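Local structure of antiterminator Q protein (Enterobacteria phage SfI, 6JNY) at residues L8-E11 / Q12-L16; N17-L20 / E21-G24; D77-A80 / F81-L85; P143-D146 / S147-N151. The protein probably acts as a phage transcription antitermination factor that works on RNA polymerase and lets it read through terminators into downstream phage genes. All coordinates share one frame; numbering follows the deposited sequence.

Contact 1: residues L8-E11 / Q12-L16; sequences LTKE and QHEWL
A capping box formed by Thr9 and Gln12 starts helix 10-28. Gln12 N donates to Thr9 OG1 over 3.1 Å, and in return Thr9 N donates to Gln12 OE1 at 3.0 Å, both bonds close to straight. The backbone N-H of Thr9 comes at Gln12 OE1 from over the amide face, 39° off its plane. Thr9 OG1 sits between its own backbone N and carbonyl carbon (chi1 73°), which turns it inward to the first helical turn; the methyl CG2 lies near the glutamine amide instead, 3.5 Å from Gln12 OE1. The extended Gln12 side chain runs back along the cap, its CG only 3.2 Å from Thr9 OG1, so the two residues grip each other by contact as well as by bonds. The regular ladder then begins with His13 N on Thr9 O. Within the first turn, Lys10 and Glu14 cross at an angle: Lys10 CE comes to 3.5 Å from Glu14 OE2, but Lys10 NZ stays 4.8 Å from that oxygen, too far for a salt bridge, though the opposite charges probably attract weakly. Leu8, just ahead of the cap, folds back over the first turn and sets CD1 4.1 Å from Leu16 CD2, a small apolar contact. Leu8 and Gln12 also rest on Tyr142, and His13 and Leu16 on Leu138, which seats this mostly exposed helix start against helix 123-155.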
# COMPACT_ATOMS: atom_id res chain seq x y z
N LEU A 8 -14.20 1.88 0.48
CA LEU A 8 -14.80 0.57 0.66
C LEU A 8 -15.79 0.61 1.81
O LEU A 8 -15.71 1.46 2.70
CB LEU A 8 -13.72 -0.46 0.98
CG LEU A 8 -12.63 -0.70 -0.07
CD1 LEU A 8 -11.58 -1.62 0.53
CD2 LEU A 8 -13.21 -1.29 -1.33
N THR A 9 -16.71 -0.35 1.81
CA THR A 9 -17.56 -0.52 2.97
C THR A 9 -16.72 -1.00 4.15
O THR A 9 -15.59 -1.48 3.99
CB THR A 9 -18.69 -1.52 2.71
OG1 THR A 9 -18.17 -2.85 2.68
CG2 THR A 9 -19.41 -1.20 1.41
N LYS A 10 -17.29 -0.89 5.34
CA LYS A 10 -16.55 -1.28 6.54
C LYS A 10 -16.19 -2.76 6.48
O LYS A 10 -15.06 -3.14 6.80
CB LYS A 10 -17.38 -0.94 7.78
CG LYS A 10 -16.77 -1.31 9.13
CD LYS A 10 -17.68 -0.81 10.26
CE LYS A 10 -17.41 -1.54 11.57
NZ LYS A 10 -18.31 -1.04 12.66
N GLU A 11 -17.11 -3.60 6.01
CA GLU A 11 -16.84 -5.03 5.94
C GLU A 11 -15.81 -5.36 4.85
O GLU A 11 -14.94 -6.21 5.06
CB GLU A 11 -18.15 -5.79 5.69
CG GLU A 11 -18.01 -7.30 5.80
CD GLU A 11 -19.35 -8.01 5.74
OE1 GLU A 11 -20.38 -7.35 5.97
OE2 GLU A 11 -19.37 -9.23 5.47
N GLN A 12 -15.92 -4.70 3.69
CA GLN A 12 -14.91 -4.88 2.65
C GLN A 12 -13.53 -4.48 3.15
O GLN A 12 -12.54 -5.16 2.87
CB GLN A 12 -15.28 -4.06 1.42
CG GLN A 12 -16.44 -4.62 0.62
CD GLN A 12 -16.97 -3.62 -0.38
OE1 GLN A 12 -16.61 -2.45 -0.37
NE2 GLN A 12 -17.86 -4.09 -1.26
N HIS A 13 -13.45 -3.38 3.89
CA HIS A 13 -12.17 -2.95 4.45
C HIS A 13 -11.63 -3.98 5.43
O HIS A 13 -10.44 -4.32 5.38
CB HIS A 13 -12.30 -1.59 5.13
CG HIS A 13 -11.03 -1.13 5.76
ND1 HIS A 13 -10.70 -1.42 7.06
CD2 HIS A 13 -9.98 -0.44 5.25
CE1 HIS A 13 -9.51 -0.91 7.34
NE2 HIS A 13 -9.06 -0.30 6.26
N GLU A 14 -12.47 -4.48 6.33
CA GLU A 14 -11.98 -5.47 7.30
C GLU A 14 -11.43 -6.70 6.59
O GLU A 14 -10.37 -7.23 6.95
CB GLU A 14 -13.09 -5.87 8.27
CG GLU A 14 -13.54 -4.76 9.20
CD GLU A 14 -14.82 -5.13 9.94
OE1 GLU A 14 -15.22 -6.31 9.89
OE2 GLU A 14 -15.42 -4.23 10.57
N TRP A 15 -12.13 -7.17 5.56
CA TRP A 15 -11.72 -8.33 4.79
C TRP A 15 -10.40 -8.08 4.09
O TRP A 15 -9.45 -8.87 4.22
CB TRP A 15 -12.81 -8.65 3.77
CG TRP A 15 -12.54 -9.80 2.88
CD1 TRP A 15 -12.78 -11.12 3.15
CD2 TRP A 15 -11.97 -9.76 1.57
NE1 TRP A 15 -12.39 -11.90 2.09
CE2 TRP A 15 -11.89 -11.09 1.10
CE3 TRP A 15 -11.50 -8.73 0.75
CZ2 TRP A 15 -11.38 -11.41 -0.16
CZ3 TRP A 15 -11.00 -9.05 -0.51
CH2 TRP A 15 -10.95 -10.38 -0.95
N LEU A 16 -10.30 -6.97 3.36
CA LEU A 16 -9.09 -6.71 2.59
C LEU A 16 -7.91 -6.39 3.49
O LEU A 16 -6.80 -6.87 3.26
CB LEU A 16 -9.32 -5.59 1.58
CG LEU A 16 -8.07 -5.18 0.79
CD1 LEU A 16 -7.49 -6.38 0.04
CD2 LEU A 16 -8.39 -4.05 -0.15

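Contact 2: residues N17-L20 / E21-G24; sequences NGWL and ELWG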
# COMPACT_ATOMS: atom_id res chain seq x y z
N ASN A 17 -8.13 -5.58 4.53
CA ASN A 17 -7.06 -5.27 5.46
C ASN A 17 -6.52 -6.54 6.09
O ASN A 17 -5.30 -6.68 6.27
CB ASN A 17 -7.56 -4.32 6.54
CG ASN A 17 -6.50 -4.00 7.56
OD1 ASN A 17 -5.59 -3.22 7.29
ND2 ASN A 17 -6.60 -4.63 8.72
N GLY A 18 -7.40 -7.48 6.42
CA GLY A 18 -6.94 -8.74 6.99
C GLY A 18 -6.02 -9.49 6.04
O GLY A 18 -4.95 -9.96 6.43
N TRP A 19 -6.44 -9.60 4.77
CA TRP A 19 -5.61 -10.28 3.78
C TRP A 19 -4.28 -9.56 3.58
O TRP A 19 -3.23 -10.20 3.45
CB TRP A 19 -6.35 -10.39 2.45
CG TRP A 19 -7.22 -11.59 2.36
CD1 TRP A 19 -8.58 -11.62 2.19
CD2 TRP A 19 -6.81 -12.97 2.43
NE1 TRP A 19 -9.03 -12.92 2.15
CE2 TRP A 19 -7.96 -13.76 2.29
CE3 TRP A 19 -5.57 -13.60 2.59
CZ2 TRP A 19 -7.92 -15.16 2.31
CZ3 TRP A 19 -5.53 -14.98 2.61
CH2 TRP A 19 -6.69 -15.74 2.47
N LEU A 20 -4.31 -8.23 3.56
CA LEU A 20 -3.07 -7.49 3.34
C LEU A 20 -2.12 -7.58 4.53
O LEU A 20 -0.91 -7.54 4.34
CB LEU A 20 -3.35 -6.04 2.94
CG LEU A 20 -4.03 -5.88 1.57
CD1 LEU A 20 -4.32 -4.42 1.31
CD2 LEU A 20 -3.16 -6.47 0.45
N GLU A 21 -2.66 -7.73 5.74
CA GLU A 21 -1.79 -7.99 6.90
C GLU A 21 -1.11 -9.36 6.77
O GLU A 21 0.10 -9.49 7.06
CB GLU A 21 -2.61 -7.90 8.19
CG GLU A 21 -2.93 -6.47 8.64
CD GLU A 21 -3.88 -6.40 9.84
OE1 GLU A 21 -4.33 -7.46 10.30
OE2 GLU A 21 -4.18 -5.27 10.29
N LEU A 22 -1.85 -10.38 6.37
CA LEU A 22 -1.26 -11.71 6.19
C LEU A 22 -0.24 -11.69 5.07
O LEU A 22 0.85 -12.27 5.20
CB LEU A 22 -2.35 -12.74 5.90
CG LEU A 22 -3.28 -13.11 7.06
CD1 LEU A 22 -4.44 -13.93 6.55
CD2 LEU A 22 -2.49 -13.87 8.15
N TRP A 23 -0.57 -11.03 3.96
CA TRP A 23 0.33 -10.95 2.83
C TRP A 23 1.57 -10.13 3.18
O TRP A 23 2.69 -10.48 2.79
CB TRP A 23 -0.41 -10.31 1.65
CG TRP A 23 0.47 -9.75 0.56
CD1 TRP A 23 1.09 -10.45 -0.45
CD2 TRP A 23 0.81 -8.37 0.36
NE1 TRP A 23 1.80 -9.58 -1.25
CE2 TRP A 23 1.64 -8.30 -0.78
CE3 TRP A 23 0.49 -7.19 1.04
CZ2 TRP A 23 2.15 -7.09 -1.25
CZ3 TRP A 23 1.01 -5.99 0.57
CH2 TRP A 23 1.83 -5.95 -0.57
N GLY A 24 1.38 -9.05 3.93
CA GLY A 24 2.51 -8.21 4.27
C GLY A 24 3.52 -8.96 5.11
O GLY A 24 4.73 -8.83 4.90
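Asn17 and Glu21, one turn apart, cross with the amide and carboxylate planes turned 76° from each other. Asn17 ND2 gives a weak, bent hydrogen bond to Glu21 OE2 at 3.0 Å, with an angle of 143° at the hydrogen. Glu21 reaches back for it with an extended chain, its CG anti to the carbonyl carbon and passing 3.4 Å from Asn17 O. The other end of the same amide, Asn17 OD1, is hydrogen-bonded to Tyr88 OH of helix 78-90, a partner that helps fix the rotation of the amide.

Leu20 runs alongside the indole of Trp23. The methyl Leu20 CD2 rests 3.8 Å from Trp23 CE3, on the six-membered part of the indole, while Leu20 O faces the ring at its edge, near the ring plane, 3.6 Å from the same CE3. Trp23 CG stands anti to the backbone N (chi1 161°), which carries the indole away from the helix toward helix 60-74, where NE1 is hydrogen-bonded to Ser67 OG. Trp19 and Leu22 cross more loosely, Leu22 CD1 approaching Trp19 CE3 obliquely at 4.1 Å. The Trp19 ring also meets Trp15 edge-to-face. The backbone runs in unbroken i to i+4 bonds, Trp23 N to Trp19 O at 2.8 Å among them. With Trp19 against helices 60-74 and 123-155, Leu20 against Tyr88 and Leu138, and a polar pair beside them, the segment is an amphipathic alpha-helix packed into a helical bundle.

Contact 3: residues D77-A80 / F81-L85; sequences DKKA and FGILL
Phe81 N donates to Asp77 O at 2.9 Å, the first of four backbone bonds that carry most of the contact. Leu84 N reaches Ala80 O at the same 2.9 Å, with the bonds of Gly82 to Lys78 and of Ile83 to Lys79 between them, a regular alpha-helical ladder. One side-chain bond joins it: Ala80 N reaches Asp77 OD1 over 3.2 Å in a nearly straight line, 171° at the hydrogen. The N-H stands over the face of the carboxylate, 72° off its plane, and the negative charge probably interacts favourably with the positive end of the helix dipole.

Asp77 is thus the N-cap of helix 78-90: its carbonyl takes the first i to i+4 bond and its side chain caps Ala80 N.

Van der Waals contacts link side-chain carbons to carbonyl oxygens one turn back. Phe81 CB lies 3.5 Å from Asp77 O, Ile83 CG1 3.6 Å from Lys79 O, and Leu84 CB 3.5 Å from Ala80 O.

Apolar packing is directed outward. The Phe81 ring, with CG anti to the backbone N (chi1 -153°), swings off the helix onto Val70 and Met74 of helix 60-74 and Val39 and Ile40 of helix 38-45. Ile83 meets Leu134 and Ile97, Leu84 meets Ile141, and the small Ala80 touches Ile133 and Ser137 of helix 123-155. Lys79 NZ is hydrogen-bonded to Tyr101 OH of helix 94-103.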
# COMPACT_ATOMS: atom_id res chain seq x y z
N ASP A 77 1.68 3.59 -9.53
CA ASP A 77 1.95 4.67 -8.57
C ASP A 77 2.99 4.15 -7.59
O ASP A 77 2.64 3.57 -6.55
CB ASP A 77 0.66 5.07 -7.88
CG ASP A 77 0.80 6.33 -7.03
OD1 ASP A 77 1.94 6.71 -6.70
OD2 ASP A 77 -0.24 6.93 -6.70
N LYS A 78 4.27 4.35 -7.92
CA LYS A 78 5.34 3.80 -7.09
C LYS A 78 5.33 4.38 -5.69
O LYS A 78 5.65 3.67 -4.73
CB LYS A 78 6.70 4.02 -7.75
CG LYS A 78 6.97 3.12 -8.94
CD LYS A 78 8.30 3.46 -9.58
CE LYS A 78 8.63 2.54 -10.75
NZ LYS A 78 8.86 1.13 -10.31
N LYS A 79 4.96 5.66 -5.55
CA LYS A 79 4.88 6.28 -4.23
C LYS A 79 3.86 5.56 -3.35
O LYS A 79 4.16 5.18 -2.21
CB LYS A 79 4.52 7.76 -4.37
CG LYS A 79 4.52 8.56 -3.08
CD LYS A 79 3.97 9.96 -3.34
CE LYS A 79 3.96 10.81 -2.09
NZ LYS A 79 3.22 12.10 -2.30
N ALA A 80 2.66 5.35 -3.88
CA ALA A 80 1.62 4.65 -3.13
C ALA A 80 2.01 3.21 -2.87
O ALA A 80 1.75 2.68 -1.78
CB ALA A 80 0.29 4.72 -3.89
N PHE A 81 2.64 2.55 -3.85
CA PHE A 81 3.11 1.18 -3.65
C PHE A 81 4.06 1.11 -2.46
O PHE A 81 3.92 0.25 -1.60
CB PHE A 81 3.79 0.72 -4.95
CG PHE A 81 3.78 -0.78 -5.18
CD1 PHE A 81 3.59 -1.70 -4.15
CD2 PHE A 81 3.98 -1.28 -6.47
CE1 PHE A 81 3.60 -3.07 -4.41
CE2 PHE A 81 3.99 -2.65 -6.74
CZ PHE A 81 3.81 -3.54 -5.71
N GLY A 82 5.00 2.06 -2.38
CA GLY A 82 5.94 2.05 -1.27
C GLY A 82 5.25 2.27 0.07
O GLY A 82 5.59 1.63 1.07
N ILE A 83 4.26 3.17 0.10
CA ILE A 83 3.54 3.42 1.34
C ILE A 83 2.76 2.19 1.77
O ILE A 83 2.71 1.84 2.95
CB ILE A 83 2.64 4.67 1.19
CG1 ILE A 83 3.50 5.93 1.23
CG2 ILE A 83 1.55 4.70 2.25
CD1 ILE A 83 2.79 7.16 0.73
N LEU A 84 2.12 1.51 0.81
CA LEU A 84 1.44 0.26 1.11
C LEU A 84 2.39 -0.77 1.70
O LEU A 84 2.04 -1.46 2.67
CB LEU A 84 0.81 -0.30 -0.18
CG LEU A 84 -0.10 -1.52 -0.04
CD1 LEU A 84 -1.44 -1.11 0.54
CD2 LEU A 84 -0.31 -2.20 -1.40
N LEU A 85 3.60 -0.89 1.13
CA LEU A 85 4.58 -1.85 1.65
C LEU A 85 5.10 -1.46 3.03
O LEU A 85 5.23 -2.33 3.90
CB LEU A 85 5.72 -2.04 0.64
CG LEU A 85 5.33 -2.79 -0.64
CD1 LEU A 85 6.42 -2.63 -1.71
CD2 LEU A 85 5.06 -4.24 -0.36

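Contact 4: residues P143-D146 / S147-N151; sequences PVLD and SAFKN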
# COMPACT_ATOMS: atom_id res chain seq x y z
N PRO A 143 -11.54 -4.87 -5.60
CA PRO A 143 -12.26 -5.67 -6.61
C PRO A 143 -11.36 -6.65 -7.32
O PRO A 143 -11.82 -7.72 -7.73
CB PRO A 143 -12.80 -4.61 -7.58
CG PRO A 143 -11.86 -3.46 -7.45
CD PRO A 143 -11.45 -3.45 -5.99
N VAL A 144 -10.08 -6.31 -7.48
CA VAL A 144 -9.16 -7.20 -8.17
C VAL A 144 -8.83 -8.41 -7.31
O VAL A 144 -8.70 -9.52 -7.82
CB VAL A 144 -7.89 -6.44 -8.60
CG1 VAL A 144 -6.99 -7.32 -9.44
CG2 VAL A 144 -8.28 -5.19 -9.37
N LEU A 145 -8.65 -8.21 -6.00
CA LEU A 145 -8.37 -9.35 -5.15
C LEU A 145 -9.60 -10.22 -4.96
O LEU A 145 -9.50 -11.45 -4.95
CB LEU A 145 -7.84 -8.89 -3.79
CG LEU A 145 -7.37 -10.07 -2.91
CD1 LEU A 145 -6.24 -10.83 -3.59
CD2 LEU A 145 -6.95 -9.65 -1.50
N ASP A 146 -10.76 -9.59 -4.79
CA ASP A 146 -12.00 -10.37 -4.69
C ASP A 146 -12.20 -11.22 -5.93
O ASP A 146 -12.53 -12.40 -5.84
CB ASP A 146 -13.20 -9.44 -4.49
CG ASP A 146 -14.50 -10.20 -4.32
OD1 ASP A 146 -14.55 -11.15 -3.51
OD2 ASP A 146 -15.48 -9.83 -4.99
N SER A 147 -11.96 -10.63 -7.11
CA SER A 147 -12.13 -11.41 -8.33
C SER A 147 -11.02 -12.43 -8.50
O SER A 147 -11.25 -13.49 -9.10
CB SER A 147 -12.20 -10.48 -9.54
OG SER A 147 -10.91 -10.06 -9.92
N ALA A 148 -9.84 -12.17 -7.95
CA ALA A 148 -8.75 -13.14 -8.07
C ALA A 148 -9.07 -14.41 -7.30
O ALA A 148 -8.83 -15.52 -7.80
CB ALA A 148 -7.42 -12.56 -7.60
N PHE A 149 -9.58 -14.28 -6.08
CA PHE A 149 -9.97 -15.47 -5.32
C PHE A 149 -11.14 -16.19 -5.99
O PHE A 149 -11.17 -17.42 -6.04
CB PHE A 149 -10.36 -15.06 -3.90
CG PHE A 149 -9.20 -14.83 -2.97
CD1 PHE A 149 -8.19 -15.76 -2.82
CD2 PHE A 149 -9.14 -13.66 -2.23
CE1 PHE A 149 -7.14 -15.54 -1.95
CE2 PHE A 149 -8.10 -13.44 -1.35
CZ PHE A 149 -7.11 -14.36 -1.22
N LYS A 150 -12.11 -15.43 -6.51
CA LYS A 150 -13.26 -16.06 -7.15
C LYS A 150 -12.86 -16.75 -8.45
O LYS A 150 -13.39 -17.81 -8.78
CB LYS A 150 -14.36 -15.03 -7.39
CG LYS A 150 -15.09 -14.63 -6.11
CD LYS A 150 -16.05 -13.48 -6.32
CE LYS A 150 -16.73 -13.14 -4.99
NZ LYS A 150 -17.48 -11.86 -5.05
N ASN A 151 -11.91 -16.16 -9.18
CA ASN A 151 -11.41 -16.79 -10.40
C ASN A 151 -10.72 -18.10 -10.09
O ASN A 151 -10.93 -19.10 -10.78
CB ASN A 151 -10.46 -15.83 -11.13
CG ASN A 151 -9.85 -16.45 -12.39
OD1 ASN A 151 -10.54 -16.69 -13.38
ND2 ASN A 151 -8.54 -16.69 -12.36
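Asp146 and Lys150 form a salt bridge one helical turn apart. Lys150 NZ meets Asp146 OD2 at 2.9 Å, on the syn side and 17° out of the carboxylate plane. The extended lysine chain reaches back one turn and crosses the aspartate at a slant, CG passing 3.4 Å from Asp146 O and CE 3.3 Å from Asp146 OD1. With CG anti to the backbone N (chi1 -178°), Asp146 holds its carboxylate where the ammonium can reach it.

Next to this pair, Leu145 and Phe149 extend together from the helix; Leu145 CG is 3.8 Å from Phe149 CE2, and both methyls close round that same ring carbon. Further back, Val144 O accepts twice from the same face of its plane, from Ala148 N at 2.9 Å and from Ser147 OG at 3.1 Å. Ser147 OG, set between its backbone N and carbonyl carbon (chi1 80°), is turned back onto its own helix.

The helix is kinked at Pro143, which cannot donate to the preceding turn. Beyond the kink, Leu145 packs on Trp15, Leu16 and Trp19, and Phe149 on Trp15 and Trp19, all of helix 10-28, while Val144 and Ala148 rest on Val69 of helix 60-74.

In the fold
Along the chain the contacts come in order and none encloses another. Contacts 1 and 2 follow each other on helix 10-28, centres about 12 Å apart, contact 1 at the surface-lying start and contact 2 deeper. Contact 3 opens helix 78-90, its centre about 5 Å from the centre of the chain, and meets contact 2 through Leu85 against Trp23. Contact 4 begins at the kink of helix 123-155, its centre about 17 Å from that of the chain, and packs on both contact 1 and contact 2, centres about 14 Å and 15 Å away. Contacts 3 and 4 do not touch, their centres about 21 Å apart. Helices 10-28 and 78-90 both pack on helix 123-155, which places the contacts in one interlocked helical body.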